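Putative Nitroreductase (Anabaena variabilis ATCC 29413, PDB 3EO7) binds flavin mononucleotide and probably works as an oxidoreductase of the nitroreductase family, its chain carrying two nitroreductase-like regions in tandem. Local coordinates at residues R16-P21 against F484-V489; E158-A163 against V234-D239; L299-N304 against Y398-A403; A316-G321 against A471-L476. One frame throughout, in Å; residues are numbered along the deposited sequence.

Overall arrangement
From the N terminus, the loop after helix 9-16 is the first to be tied down, but its partner, the start of helix 486-493, comes only near the end of the chain; contact 1 therefore closes a loop of 462 residues that encloses the other three. Contact 2 comes next and closes within the first nitroreductase region, pairing strand 162-169 with strand 229-239. Contact 3 opens after it, fastening residues 299-304 to the end of strand 395-400. Before it closes, contact 4 has opened at 316-321, to be completed at the end of helix 452-473, so these two cross. Contacts 1 and 2 lie on opposite sides of the chain's centre, their centres about 40 Å apart.

Contact 1: R16-P21 against F484-V489; sequences RTKYDP and FFDDQV. With PGR (R-1,2-propanediol), chain R.
Lys18 and Tyr19 run alongside Asp486 and Phe485, with CA atoms 5.6 Å apart for Lys18 and Asp486, where the loop 16-21 passes the start of helix 486-493. Tyr19 N donates to Asp486 OD1 at 3.1 Å from above the carboxylate plane, while OD2 of the same group is held by Arg183. The extended Lys18 chain lays its CG and CD over Asp486 CB and delivers NZ to Asp487 OD1 at 2.7 Å, a salt bridge on the syn lone pair; Glu15 is a second acidic partner. With a methionine here, the carboxylates of Asp487 and Glu15 would probably be left without the cation they share. Pro21 CG sits over one face of the Phe485 ring, 3.9 Å from the centroid in a CH-pi contact. A water joins Tyr19 O, Asp487 N and Gln488 OE1. Phe485 centres an inverse gamma turn, and the Phe484 side chain lies about 8 Å from the bound FMN, so this contact ties the N-terminal loop to the second nitroreductase region near the flavin. Around this junction, helix 181-202 brings Arg183 against Lys18 and Arg184 against Tyr19, helix 415-421 packs Phe420 on Pro21, and Phe484 rests on Val501 and Ile504 of strand 500-508.

Contact 2: E158-A163 against V234-D239; sequences ESTQLA and VLPLAD
Thr160 faces strand 229-239 just before its own chain enters strand 162-169. Thr160 CB lies 3.9 Å from Leu237 O, and from there the two branches part: OG1 passes 3.5 Å from Pro236 CB while bonding back to Ala156 O in the preceding helix, and CG2 reaches Leu237 O and, at 3.8 Å, Ala238 CA. With chi1 at 56°, OG1 lies between the backbone N and the carbonyl carbon, which places CG2 over the Leu237-Ala238 peptide. The backbones join where Leu237 N donates to Leu162 O at 2.9 Å. Water bridges the next step, accepting from Gln161 N and donating to Leu237 O. Leu162 CD2 packs against Leu237 CB at 4.1 Å. Ala163 and Pro236 form an antiparallel non-hydrogen-bonded pair, their side chains on one face of the sheet, where Trp144 of helix 144-150 touches Ala163; Ala163 CA also makes a CA-H...O contact with Leu235 O at 3.3 Å. Such pairing is characteristic of neighbouring strands in an antiparallel sheet, here the one in the first nitroreductase region, with strand 205-207 flanking 229-239 on its other edge.

Contact 3: L299-N304 against Y398-A403; sequences LEDKYN and YYAPKA
Both carboxylate oxygens of Asp301 are gripped by the backbone beyond strand 395-400: OD1 accepts from Lys402 N and OD2 from Ala403 N, each at 2.9 Å on its syn lone pair. A water donates to Asp301 OD1 as well and accepts from Lys402 NZ at 2.8 Å. With its CG beside the backbone N (chi1 -62°), Asp301 turns the carboxylate onto this bend. Were this aspartate exchanged for an alanine, the amides of Lys402 and Ala403 would probably lose their acceptors and the bend would be less firmly tied to residues 299-304. Tyr303 N donates to Tyr398 OH in a long but straight bond of 3.3 Å, while that hydroxyl also pairs with Glu381. Tyr303 CB lies over one face of the Tyr398 ring, 4.0 Å from its centroid, and the Tyr303 ring turns an edge to the same ring in a T-shaped stack with planes at 89°. Away from the flavin site, this structural packing fastens the loop before strand 310-312 to the turn after strand 395-400. Strand 381-390 supplies Glu381 beside Lys302 and Tyr303, strand 405-411 lays Arg407 against Tyr398 and Ala400, and Glu499 holds both Lys302 NZ and the Tyr303 hydroxyl.

Contact 4: A316-G321 against A471-L476; sequences APIYWG and AIQLNL
The benzo end of the Trp320 indole meets the side chain of Gln473 obliquely, with CZ3 3.5 Å from Gln473 CB, and the ring plane stands 49° from that of the amide. Over one face of the indole lies the CG2 methyl of Ile318, from its own segment, and the Phe356 ring meets the indole at a tilt. Gln473 CG, set anti to the backbone N (chi1 175°), reaches across to Trp320 CZ3 and to Ile318 CG2, the latter at 3.7 Å, so the methyl and the ring both bear on one methylene. This glutamine stands on the last turn of helix 452-473, which closes in a Schellman motif: Leu476 N bonds Ala471 O at 2.9 Å and Asn475 N bonds Ile472 O, with Asn475 at positive phi as the C-prime residue. Just past the helix, Leu474 CD1 approaches Ile318 CD1 at 4.3 Å, a looser apolar touch. Ala352 of helix 347-358 packs against both Ile318 and Leu474, and Gln366 bonds Ile318 O and Trp320 N on the loop.

Contact 1: R16-P21 against F484-V489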
loop_
_atom_site.group_PDB
_atom_site.type_symbol
_atom_site.label_atom_id
_atom_site.label_comp_id
_atom_site.label_asym_id
_atom_site.label_seq_id
_atom_site.Cartn_x
_atom_site.Cartn_y
_atom_site.Cartn_z
ATOM N N ARG A 16 -17.742 3.222 12.209
ATOM C CA ARG A 16 -18.805 3.167 11.204
ATOM C C ARG A 16 -18.577 2.260 10.001
ATOM O O ARG A 16 -19.539 1.912 9.281
ATOM C CB ARG A 16 -19.159 4.593 10.742
ATOM C CG ARG A 16 -19.940 5.235 11.886
ATOM C CD ARG A 16 -20.657 6.394 11.597
ATOM N NE ARG A 16 -21.498 6.363 10.397
ATOM C CZ ARG A 16 -21.874 7.505 9.845
ATOM N NH1 ARG A 16 -21.508 8.632 10.423
ATOM N NH2 ARG A 16 -22.580 7.540 8.733
ATOM N N THR A 17 -17.355 1.826 9.812
ATOM C CA THR A 17 -16.991 1.029 8.643
ATOM C C THR A 17 -16.605 -0.419 8.956
ATOM O O THR A 17 -16.196 -1.169 8.077
ATOM C CB THR A 17 -15.889 1.732 7.830
ATOM O OG1 THR A 17 -14.774 2.069 8.663
ATOM C CG2 THR A 17 -16.463 3.019 7.190
ATOM N N LYS A 18 -16.755 -0.791 10.219
ATOM C CA LYS A 18 -16.506 -2.171 10.643
ATOM C C LYS A 18 -17.615 -3.032 10.050
ATOM O O LYS A 18 -18.673 -2.518 9.677
ATOM C CB LYS A 18 -16.629 -2.259 12.168
ATOM C CG LYS A 18 -15.572 -1.478 12.945
ATOM C CD LYS A 18 -15.628 -1.687 14.431
ATOM C CE LYS A 18 -14.429 -1.057 15.123
ATOM N NZ LYS A 18 -14.522 -1.111 16.640
ATOM N N TYR A 19 -17.393 -4.346 10.011
ATOM C CA TYR A 19 -18.475 -5.290 9.738
ATOM C C TYR A 19 -18.791 -5.928 11.080
ATOM O O TYR A 19 -17.880 -6.205 11.871
ATOM C CB TYR A 19 -18.078 -6.376 8.766
ATOM C CG TYR A 19 -17.922 -5.903 7.354
ATOM C CD1 TYR A 19 -19.022 -5.789 6.504
ATOM C CD2 TYR A 19 -16.667 -5.583 6.864
ATOM C CE1 TYR A 19 -18.842 -5.357 5.175
ATOM C CE2 TYR A 19 -16.498 -5.152 5.567
ATOM C CZ TYR A 19 -17.576 -5.057 4.730
ATOM O OH TYR A 19 -17.314 -4.601 3.454
ATOM N N ASP A 20 -20.084 -6.116 11.320
ATOM C CA ASP A 20 -20.624 -6.690 12.537
ATOM C C ASP A 20 -21.456 -7.928 12.156
ATOM O O ASP A 20 -22.356 -7.846 11.311
ATOM C CB ASP A 20 -21.503 -5.631 13.179
ATOM C CG ASP A 20 -22.286 -6.126 14.388
ATOM O OD1 ASP A 20 -22.194 -7.303 14.800
ATOM O OD2 ASP A 20 -23.012 -5.271 14.930
ATOM N N PRO A 21 -21.149 -9.082 12.760
ATOM C CA PRO A 21 -21.916 -10.253 12.366
ATOM C C PRO A 21 -23.416 -10.055 12.605
ATOM O O PRO A 21 -24.204 -10.629 11.897
ATOM C CB PRO A 21 -21.380 -11.366 13.275
ATOM C CG PRO A 21 -20.094 -10.874 13.806
ATOM C CD PRO A 21 -20.144 -9.393 13.792
ATOM N N PHE A 484 -13.554 -7.760 7.149
ATOM C CA PHE A 484 -13.503 -8.752 8.217
ATOM C C PHE A 484 -14.362 -8.291 9.389
ATOM O O PHE A 484 -14.801 -7.129 9.426
ATOM C CB PHE A 484 -12.019 -8.954 8.641
ATOM C CG PHE A 484 -11.277 -7.659 8.838
ATOM C CD1 PHE A 484 -11.369 -6.969 10.033
ATOM C CD2 PHE A 484 -10.539 -7.097 7.782
ATOM C CE1 PHE A 484 -10.716 -5.733 10.194
ATOM C CE2 PHE A 484 -9.887 -5.869 7.949
ATOM C CZ PHE A 484 -9.987 -5.194 9.152
ATOM N N PHE A 485 -14.640 -9.204 10.320
ATOM C CA PHE A 485 -15.417 -8.844 11.499
ATOM C C PHE A 485 -14.477 -8.209 12.514
ATOM O O PHE A 485 -13.954 -8.885 13.403
ATOM C CB PHE A 485 -16.163 -10.050 12.034
ATOM C CG PHE A 485 -17.293 -10.499 11.141
ATOM C CD1 PHE A 485 -18.285 -9.613 10.753
ATOM C CD2 PHE A 485 -17.393 -11.829 10.741
ATOM C CE1 PHE A 485 -19.333 -10.032 9.939
ATOM C CE2 PHE A 485 -18.445 -12.255 9.928
ATOM C CZ PHE A 485 -19.394 -11.359 9.521
ATOM N N ASP A 486 -14.340 -6.880 12.397
ATOM C CA ASP A 486 -13.351 -6.116 13.150
ATOM C C ASP A 486 -13.236 -6.466 14.636
ATOM O O ASP A 486 -12.160 -6.824 15.098
ATOM C CB ASP A 486 -13.658 -4.617 13.038
ATOM C CG ASP A 486 -13.561 -4.092 11.589
ATOM O OD1 ASP A 486 -14.370 -4.573 10.750
ATOM O OD2 ASP A 486 -12.693 -3.211 11.330
ATOM N N ASP A 487 -14.326 -6.318 15.365
ATOM C CA ASP A 487 -14.275 -6.479 16.822
ATOM C C ASP A 487 -14.066 -7.910 17.232
ATOM O O ASP A 487 -13.405 -8.171 18.250
ATOM C CB ASP A 487 -15.536 -5.912 17.491
ATOM C CG ASP A 487 -15.634 -4.381 17.394
ATOM O OD1 ASP A 487 -14.595 -3.713 17.266
ATOM O OD2 ASP A 487 -16.764 -3.884 17.428
ATOM N N GLN A 488 -14.549 -8.847 16.421
ATOM C CA GLN A 488 -14.465 -10.262 16.760
ATOM C C GLN A 488 -13.071 -10.843 16.630
ATOM O O GLN A 488 -12.753 -11.865 17.240
ATOM C CB GLN A 488 -15.492 -11.047 15.921
ATOM C CG GLN A 488 -16.964 -10.841 16.356
ATOM C CD GLN A 488 -17.514 -9.442 16.107
ATOM O OE1 GLN A 488 -17.185 -8.799 15.105
ATOM N NE2 GLN A 488 -18.342 -8.946 17.034
ATOM N N VAL A 489 -12.217 -10.212 15.831
ATOM C CA VAL A 489 -10.872 -10.708 15.663
ATOM C C VAL A 489 -10.120 -10.764 16.998
ATOM O O VAL A 489 -9.516 -11.789 17.343
ATOM C CB VAL A 489 -10.047 -9.873 14.652
ATOM C CG1 VAL A 489 -8.587 -10.411 14.560
ATOM C CG2 VAL A 489 -10.702 -9.856 13.283
HETATM C C1 PGR R . -11.688 -4.116 18.959
HETATM C C2 PGR R . -11.906 -4.819 20.304
HETATM C C3 PGR R . -13.037 -4.161 21.086
HETATM O O1 PGR R . -10.428 -3.413 18.970
HETATM O O2 PGR R . -12.253 -6.211 20.158
HETATM O O HOH W 1 -17.289 -1.484 18.608
HETATM O O HOH W 2 -17.048 -6.123 14.351
HETATM O O HOH W 3 -19.610 -6.433 16.734
#

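Contact 2: E158-A163 against V234-D239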
loop_
_atom_site.group_PDB
_atom_site.type_symbol
_atom_site.label_atom_id
_atom_site.label_comp_id
_atom_site.label_asym_id
_atom_site.label_seq_id
_atom_site.Cartn_x
_atom_site.Cartn_y
_atom_site.Cartn_z
ATOM N N GLU A 158 14.249 19.492 -3.432
ATOM C CA GLU A 158 15.289 20.388 -3.871
ATOM C C GLU A 158 16.351 19.676 -4.753
ATOM O O GLU A 158 16.865 20.273 -5.679
ATOM C CB GLU A 158 15.889 21.094 -2.657
ATOM C CG GLU A 158 16.606 22.429 -3.050
ATOM C CD GLU A 158 15.628 23.517 -3.572
ATOM O OE1 GLU A 158 14.904 24.127 -2.750
ATOM O OE2 GLU A 158 15.606 23.783 -4.795
ATOM N N SER A 159 16.614 18.399 -4.476
ATOM C CA SER A 159 17.637 17.595 -5.143
ATOM C C SER A 159 17.171 16.869 -6.415
ATOM O O SER A 159 17.962 16.536 -7.307
ATOM C CB SER A 159 18.090 16.471 -4.160
ATOM O OG SER A 159 17.768 16.782 -2.801
ATOM N N THR A 160 15.877 16.688 -6.512
ATOM C CA THR A 160 15.284 15.865 -7.551
ATOM C C THR A 160 14.681 16.657 -8.709
ATOM O O THR A 160 14.489 17.873 -8.618
ATOM C CB THR A 160 14.231 14.936 -6.906
ATOM O OG1 THR A 160 13.262 15.731 -6.205
ATOM C CG2 THR A 160 14.926 13.947 -5.948
ATOM N N GLN A 161 14.406 15.926 -9.790
ATOM C CA GLN A 161 13.924 16.480 -11.043
ATOM C C GLN A 161 12.548 15.972 -11.483
ATOM O O GLN A 161 11.977 16.479 -12.462
ATOM C CB GLN A 161 14.952 16.123 -12.136
ATOM C CG GLN A 161 16.349 16.578 -11.783
ATOM C CD GLN A 161 16.465 18.073 -11.834
ATOM O OE1 GLN A 161 15.913 18.709 -12.738
ATOM N NE2 GLN A 161 17.194 18.661 -10.865
ATOM N N LEU A 162 12.064 14.932 -10.817
ATOM C CA LEU A 162 10.733 14.434 -11.073
ATOM C C LEU A 162 10.170 13.786 -9.810
ATOM O O LEU A 162 10.896 13.401 -8.924
ATOM C CB LEU A 162 10.677 13.468 -12.256
ATOM C CG LEU A 162 11.209 12.045 -12.144
ATOM C CD1 LEU A 162 10.806 11.303 -13.419
ATOM C CD2 LEU A 162 12.704 12.043 -11.944
ATOM N N ALA A 163 8.861 13.691 -9.775
ATOM C CA ALA A 163 8.134 13.117 -8.663
ATOM C C ALA A 163 6.921 12.385 -9.184
ATOM O O ALA A 163 6.313 12.768 -10.197
ATOM C CB ALA A 163 7.660 14.220 -7.676
ATOM N N VAL A 234 2.979 11.960 -2.187
ATOM C CA VAL A 234 3.897 12.685 -3.067
ATOM C C VAL A 234 5.257 11.983 -2.908
ATOM O O VAL A 234 5.716 11.771 -1.793
ATOM C CB VAL A 234 3.965 14.192 -2.762
ATOM C CG1 VAL A 234 5.053 14.882 -3.618
ATOM C CG2 VAL A 234 2.563 14.865 -2.996
ATOM N N LEU A 235 5.868 11.629 -4.025
ATOM C CA LEU A 235 7.128 10.882 -4.016
ATOM C C LEU A 235 8.162 11.393 -5.011
ATOM O O LEU A 235 8.217 10.936 -6.145
ATOM C CB LEU A 235 6.884 9.365 -4.247
ATOM C CG LEU A 235 5.887 8.629 -3.351
ATOM C CD1 LEU A 235 4.526 8.523 -3.990
ATOM C CD2 LEU A 235 6.400 7.221 -3.028
ATOM N N PRO A 236 8.991 12.344 -4.586
ATOM C CA PRO A 236 10.131 12.657 -5.430
ATOM C C PRO A 236 10.935 11.400 -5.724
ATOM O O PRO A 236 11.104 10.535 -4.844
ATOM C CB PRO A 236 10.976 13.623 -4.572
ATOM C CG PRO A 236 10.052 14.166 -3.597
ATOM C CD PRO A 236 8.963 13.173 -3.371
ATOM N N LEU A 237 11.409 11.299 -6.964
ATOM C CA LEU A 237 12.196 10.174 -7.412
ATOM C C LEU A 237 13.659 10.578 -7.540
ATOM O O LEU A 237 14.018 11.331 -8.452
ATOM C CB LEU A 237 11.680 9.670 -8.750
ATOM C CG LEU A 237 10.269 9.096 -8.747
ATOM C CD1 LEU A 237 9.932 8.619 -10.178
ATOM C CD2 LEU A 237 10.088 7.983 -7.722
ATOM N N ALA A 238 14.490 10.067 -6.632
ATOM C CA ALA A 238 15.927 10.373 -6.615
ATOM C C ALA A 238 16.683 9.392 -7.483
ATOM O O ALA A 238 16.598 8.179 -7.241
ATOM C CB ALA A 238 16.461 10.291 -5.185
ATOM N N ASP A 239 17.457 9.926 -8.421
ATOM C CA ASP A 239 18.246 9.136 -9.337
ATOM C C ASP A 239 19.557 8.753 -8.650
ATOM O O ASP A 239 20.455 9.582 -8.502
ATOM C CB ASP A 239 18.527 9.955 -10.578
ATOM C CG ASP A 239 19.282 9.181 -11.633
ATOM O OD1 ASP A 239 19.800 8.084 -11.339
ATOM O OD2 ASP A 239 19.381 9.708 -12.760
HETATM O O HOH W 4 15.288 13.167 -9.874
#

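Contact 3: L299-N304 against Y398-A403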
loop_
_atom_site.group_PDB
_atom_site.type_symbol
_atom_site.label_atom_id
_atom_site.label_comp_id
_atom_site.label_asym_id
_atom_site.label_seq_id
_atom_site.Cartn_x
_atom_site.Cartn_y
_atom_site.Cartn_z
ATOM N N LEU A 299 13.318 1.696 20.782
ATOM C CA LEU A 299 13.894 0.693 19.881
ATOM C C LEU A 299 13.625 -0.722 20.409
ATOM O O LEU A 299 14.500 -1.609 20.355
ATOM C CB LEU A 299 15.408 0.909 19.688
ATOM C CG LEU A 299 15.934 2.146 18.925
ATOM C CD1 LEU A 299 15.370 2.168 17.498
ATOM C CD2 LEU A 299 15.636 3.463 19.657
ATOM N N GLU A 300 12.419 -0.929 20.932
ATOM C CA GLU A 300 12.005 -2.232 21.461
ATOM C C GLU A 300 10.617 -2.498 20.914
ATOM O O GLU A 300 9.840 -1.572 20.753
ATOM C CB GLU A 300 11.968 -2.213 22.995
ATOM C CG GLU A 300 11.789 -3.580 23.630
ATOM C CD GLU A 300 11.636 -3.526 25.149
ATOM O OE1 GLU A 300 10.722 -2.833 25.650
ATOM O OE2 GLU A 300 12.406 -4.223 25.844
ATOM N N ASP A 301 10.295 -3.755 20.645
ATOM C CA ASP A 301 8.971 -4.088 20.137
ATOM C C ASP A 301 7.958 -3.736 21.225
ATOM O O ASP A 301 8.228 -3.890 22.414
ATOM C CB ASP A 301 8.924 -5.556 19.745
ATOM C CG ASP A 301 9.911 -5.885 18.611
ATOM O OD1 ASP A 301 9.741 -5.362 17.508
ATOM O OD2 ASP A 301 10.835 -6.652 18.871
ATOM N N LYS A 302 6.781 -3.270 20.816
ATOM C CA LYS A 302 5.774 -2.786 21.753
ATOM C C LYS A 302 5.345 -3.769 22.824
ATOM O O LYS A 302 5.250 -3.396 23.976
ATOM C CB LYS A 302 4.540 -2.319 21.000
ATOM C CG LYS A 302 3.432 -1.760 21.880
ATOM C CD LYS A 302 2.314 -1.202 20.974
ATOM C CE LYS A 302 1.149 -0.739 21.716
ATOM N NZ LYS A 302 0.171 -0.150 20.761
ATOM N N TYR A 303 5.063 -5.016 22.444
ATOM C CA TYR A 303 4.556 -6.003 23.417
ATOM C C TYR A 303 5.618 -7.015 23.810
ATOM O O TYR A 303 5.989 -7.856 23.021
ATOM C CB TYR A 303 3.349 -6.727 22.832
ATOM C CG TYR A 303 2.153 -5.824 22.644
ATOM C CD1 TYR A 303 1.421 -5.379 23.752
ATOM C CD2 TYR A 303 1.757 -5.402 21.387
ATOM C CE1 TYR A 303 0.316 -4.561 23.606
ATOM C CE2 TYR A 303 0.650 -4.574 21.231
ATOM C CZ TYR A 303 -0.066 -4.153 22.352
ATOM O OH TYR A 303 -1.147 -3.317 22.225
ATOM N N ASN A 304 6.081 -6.960 25.047
ATOM C CA ASN A 304 7.120 -7.856 25.452
ATOM C C ASN A 304 6.646 -9.309 25.556
ATOM O O ASN A 304 7.422 -10.229 25.255
ATOM C CB ASN A 304 7.705 -7.425 26.805
ATOM C CG ASN A 304 8.487 -6.115 26.719
ATOM O OD1 ASN A 304 9.153 -5.833 25.716
ATOM N ND2 ASN A 304 8.441 -5.332 27.795
ATOM N N TYR A 398 2.358 -13.097 18.427
ATOM C CA TYR A 398 2.782 -11.724 18.177
ATOM C C TYR A 398 4.107 -11.809 17.429
ATOM O O TYR A 398 4.974 -12.616 17.774
ATOM C CB TYR A 398 3.031 -11.012 19.496
ATOM C CG TYR A 398 3.645 -9.646 19.369
ATOM C CD1 TYR A 398 2.970 -8.608 18.741
ATOM C CD2 TYR A 398 4.875 -9.379 19.962
ATOM C CE1 TYR A 398 3.521 -7.322 18.662
ATOM C CE2 TYR A 398 5.421 -8.093 19.926
ATOM C CZ TYR A 398 4.734 -7.077 19.283
ATOM O OH TYR A 398 5.271 -5.819 19.273
ATOM N N TYR A 399 4.276 -11.017 16.373
ATOM C CA TYR A 399 5.544 -10.976 15.694
ATOM C C TYR A 399 6.265 -9.683 16.126
ATOM O O TYR A 399 5.717 -8.579 15.999
ATOM C CB TYR A 399 5.388 -11.025 14.177
ATOM C CG TYR A 399 6.708 -10.799 13.434
ATOM C CD1 TYR A 399 7.807 -11.644 13.640
ATOM C CD2 TYR A 399 6.846 -9.755 12.510
ATOM C CE1 TYR A 399 9.023 -11.437 12.959
ATOM C CE2 TYR A 399 8.033 -9.550 11.845
ATOM C CZ TYR A 399 9.132 -10.379 12.073
ATOM O OH TYR A 399 10.317 -10.175 11.393
ATOM N N ALA A 400 7.452 -9.869 16.704
ATOM C CA ALA A 400 8.330 -8.812 17.214
ATOM C C ALA A 400 9.455 -8.623 16.176
ATOM O O ALA A 400 10.436 -9.350 16.168
ATOM C CB ALA A 400 8.932 -9.243 18.589
ATOM N N PRO A 401 9.288 -7.671 15.257
ATOM C CA PRO A 401 10.302 -7.574 14.191
ATOM C C PRO A 401 11.679 -7.091 14.618
ATOM O O PRO A 401 12.663 -7.442 13.977
ATOM C CB PRO A 401 9.666 -6.620 13.193
ATOM C CG PRO A 401 8.684 -5.832 13.980
ATOM C CD PRO A 401 8.158 -6.760 15.042
ATOM N N LYS A 402 11.763 -6.281 15.663
ATOM C CA LYS A 402 13.074 -5.826 16.115
ATOM C C LYS A 402 13.834 -6.987 16.741
ATOM O O LYS A 402 14.993 -7.239 16.429
ATOM C CB LYS A 402 12.965 -4.618 17.034
ATOM C CG LYS A 402 12.338 -3.405 16.420
ATOM C CD LYS A 402 12.240 -2.302 17.471
ATOM C CE LYS A 402 11.850 -0.969 16.841
ATOM N NZ LYS A 402 10.573 -1.030 16.128
ATOM N N ALA A 403 13.174 -7.748 17.598
ATOM C CA ALA A 403 13.780 -8.907 18.203
ATOM C C ALA A 403 13.881 -10.127 17.282
ATOM O O ALA A 403 14.607 -11.088 17.595
ATOM C CB ALA A 403 12.940 -9.318 19.462
HETATM O O HOH W 5 8.588 -2.954 16.630
#

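Contact 4: A316-G321 against A471-L476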
loop_
_atom_site.group_PDB
_atom_site.type_symbol
_atom_site.label_atom_id
_atom_site.label_comp_id
_atom_site.label_asym_id
_atom_site.label_seq_id
_atom_site.Cartn_x
_atom_site.Cartn_y
_atom_site.Cartn_z
ATOM N N ALA A 316 17.681 -16.776 6.532
ATOM C CA ALA A 316 18.526 -16.535 5.353
ATOM C C ALA A 316 17.609 -15.716 4.424
ATOM O O ALA A 316 16.365 -15.833 4.490
ATOM C CB ALA A 316 18.928 -17.861 4.694
ATOM N N PRO A 317 18.194 -14.855 3.581
ATOM C CA PRO A 317 17.366 -13.981 2.720
ATOM C C PRO A 317 16.843 -14.668 1.478
ATOM O O PRO A 317 17.448 -15.637 1.006
ATOM C CB PRO A 317 18.341 -12.882 2.295
ATOM C CG PRO A 317 19.665 -13.566 2.262
ATOM C CD PRO A 317 19.637 -14.622 3.380
ATOM N N ILE A 318 15.737 -14.169 0.949
ATOM C CA ILE A 318 15.210 -14.627 -0.330
ATOM C C ILE A 318 16.185 -14.141 -1.397
ATOM O O ILE A 318 16.590 -12.977 -1.387
ATOM C CB ILE A 318 13.805 -14.029 -0.615
ATOM C CG1 ILE A 318 12.772 -14.587 0.366
ATOM C CG2 ILE A 318 13.353 -14.320 -2.033
ATOM C CD1 ILE A 318 11.369 -14.001 0.223
ATOM N N TYR A 319 16.562 -15.031 -2.312
ATOM C CA TYR A 319 17.459 -14.683 -3.422
ATOM C C TYR A 319 16.598 -14.251 -4.591
ATOM O O TYR A 319 15.765 -15.022 -5.060
ATOM C CB TYR A 319 18.347 -15.849 -3.812
ATOM C CG TYR A 319 19.230 -15.518 -4.998
ATOM C CD1 TYR A 319 20.115 -14.440 -4.951
ATOM C CD2 TYR A 319 19.179 -16.283 -6.151
ATOM C CE1 TYR A 319 20.943 -14.143 -6.042
ATOM C CE2 TYR A 319 19.999 -16.003 -7.226
ATOM C CZ TYR A 319 20.866 -14.940 -7.174
ATOM O OH TYR A 319 21.658 -14.706 -8.284
ATOM N N TRP A 320 16.791 -13.006 -5.028
ATOM C CA TRP A 320 15.984 -12.430 -6.109
ATOM C C TRP A 320 16.586 -12.503 -7.511
ATOM O O TRP A 320 16.077 -11.852 -8.420
ATOM C CB TRP A 320 15.642 -10.983 -5.771
ATOM C CG TRP A 320 14.733 -10.860 -4.576
ATOM C CD1 TRP A 320 15.075 -10.492 -3.303
ATOM C CD2 TRP A 320 13.338 -11.115 -4.566
ATOM N NE1 TRP A 320 13.950 -10.480 -2.494
ATOM C CE2 TRP A 320 12.870 -10.862 -3.249
ATOM C CE3 TRP A 320 12.412 -11.501 -5.548
ATOM C CZ2 TRP A 320 11.538 -11.019 -2.897
ATOM C CZ3 TRP A 320 11.071 -11.624 -5.192
ATOM C CH2 TRP A 320 10.652 -11.363 -3.883
ATOM N N GLY A 321 17.636 -13.312 -7.695
ATOM C CA GLY A 321 18.277 -13.482 -8.992
ATOM C C GLY A 321 19.299 -12.416 -9.293
ATOM O O GLY A 321 19.368 -11.370 -8.632
ATOM N N ALA A 471 5.749 -14.178 -1.298
ATOM C CA ALA A 471 4.977 -15.413 -1.386
ATOM C C ALA A 471 5.064 -15.956 -2.791
ATOM O O ALA A 471 5.365 -17.121 -2.991
ATOM C CB ALA A 471 3.481 -15.175 -0.985
ATOM N N ILE A 472 4.783 -15.113 -3.781
ATOM C CA ILE A 472 4.828 -15.533 -5.179
ATOM C C ILE A 472 6.223 -15.997 -5.591
ATOM O O ILE A 472 6.350 -17.017 -6.263
ATOM C CB ILE A 472 4.316 -14.418 -6.120
ATOM C CG1 ILE A 472 2.835 -14.099 -5.826
ATOM C CG2 ILE A 472 4.608 -14.793 -7.615
ATOM C CD1 ILE A 472 1.865 -15.295 -5.903
ATOM N N GLN A 473 7.273 -15.291 -5.162
ATOM C CA GLN A 473 8.641 -15.717 -5.431
ATOM C C GLN A 473 8.937 -17.116 -4.915
ATOM O O GLN A 473 9.663 -17.862 -5.553
ATOM C CB GLN A 473 9.622 -14.739 -4.816
ATOM C CG GLN A 473 11.118 -15.104 -4.907
ATOM C CD GLN A 473 11.650 -15.237 -6.317
ATOM O OE1 GLN A 473 11.093 -14.683 -7.265
ATOM N NE2 GLN A 473 12.770 -15.968 -6.461
ATOM N N LEU A 474 8.364 -17.452 -3.763
ATOM C CA LEU A 474 8.509 -18.765 -3.131
ATOM C C LEU A 474 7.477 -19.812 -3.587
ATOM O O LEU A 474 7.372 -20.863 -2.956
ATOM C CB LEU A 474 8.481 -18.616 -1.607
ATOM C CG LEU A 474 9.613 -17.765 -0.989
ATOM C CD1 LEU A 474 9.555 -17.850 0.524
ATOM C CD2 LEU A 474 10.976 -18.175 -1.475
ATOM N N ASN A 475 6.735 -19.523 -4.664
ATOM C CA ASN A 475 5.748 -20.465 -5.225
ATOM C C ASN A 475 4.638 -20.796 -4.250
ATOM O O ASN A 475 4.092 -21.910 -4.239
ATOM C CB ASN A 475 6.447 -21.748 -5.668
ATOM C CG ASN A 475 7.518 -21.490 -6.705
ATOM O OD1 ASN A 475 8.662 -21.910 -6.550
ATOM N ND2 ASN A 475 7.163 -20.759 -7.738
ATOM N N LEU A 476 4.289 -19.801 -3.455
ATOM C CA LEU A 476 3.227 -19.909 -2.473
ATOM C C LEU A 476 2.007 -19.124 -2.942
ATOM O O LEU A 476 2.046 -18.421 -3.973
ATOM C CB LEU A 476 3.705 -19.369 -1.127
ATOM C CG LEU A 476 4.953 -20.019 -0.522
ATOM C CD1 LEU A 476 5.289 -19.263 0.793
ATOM C CD2 LEU A 476 4.783 -21.515 -0.325
#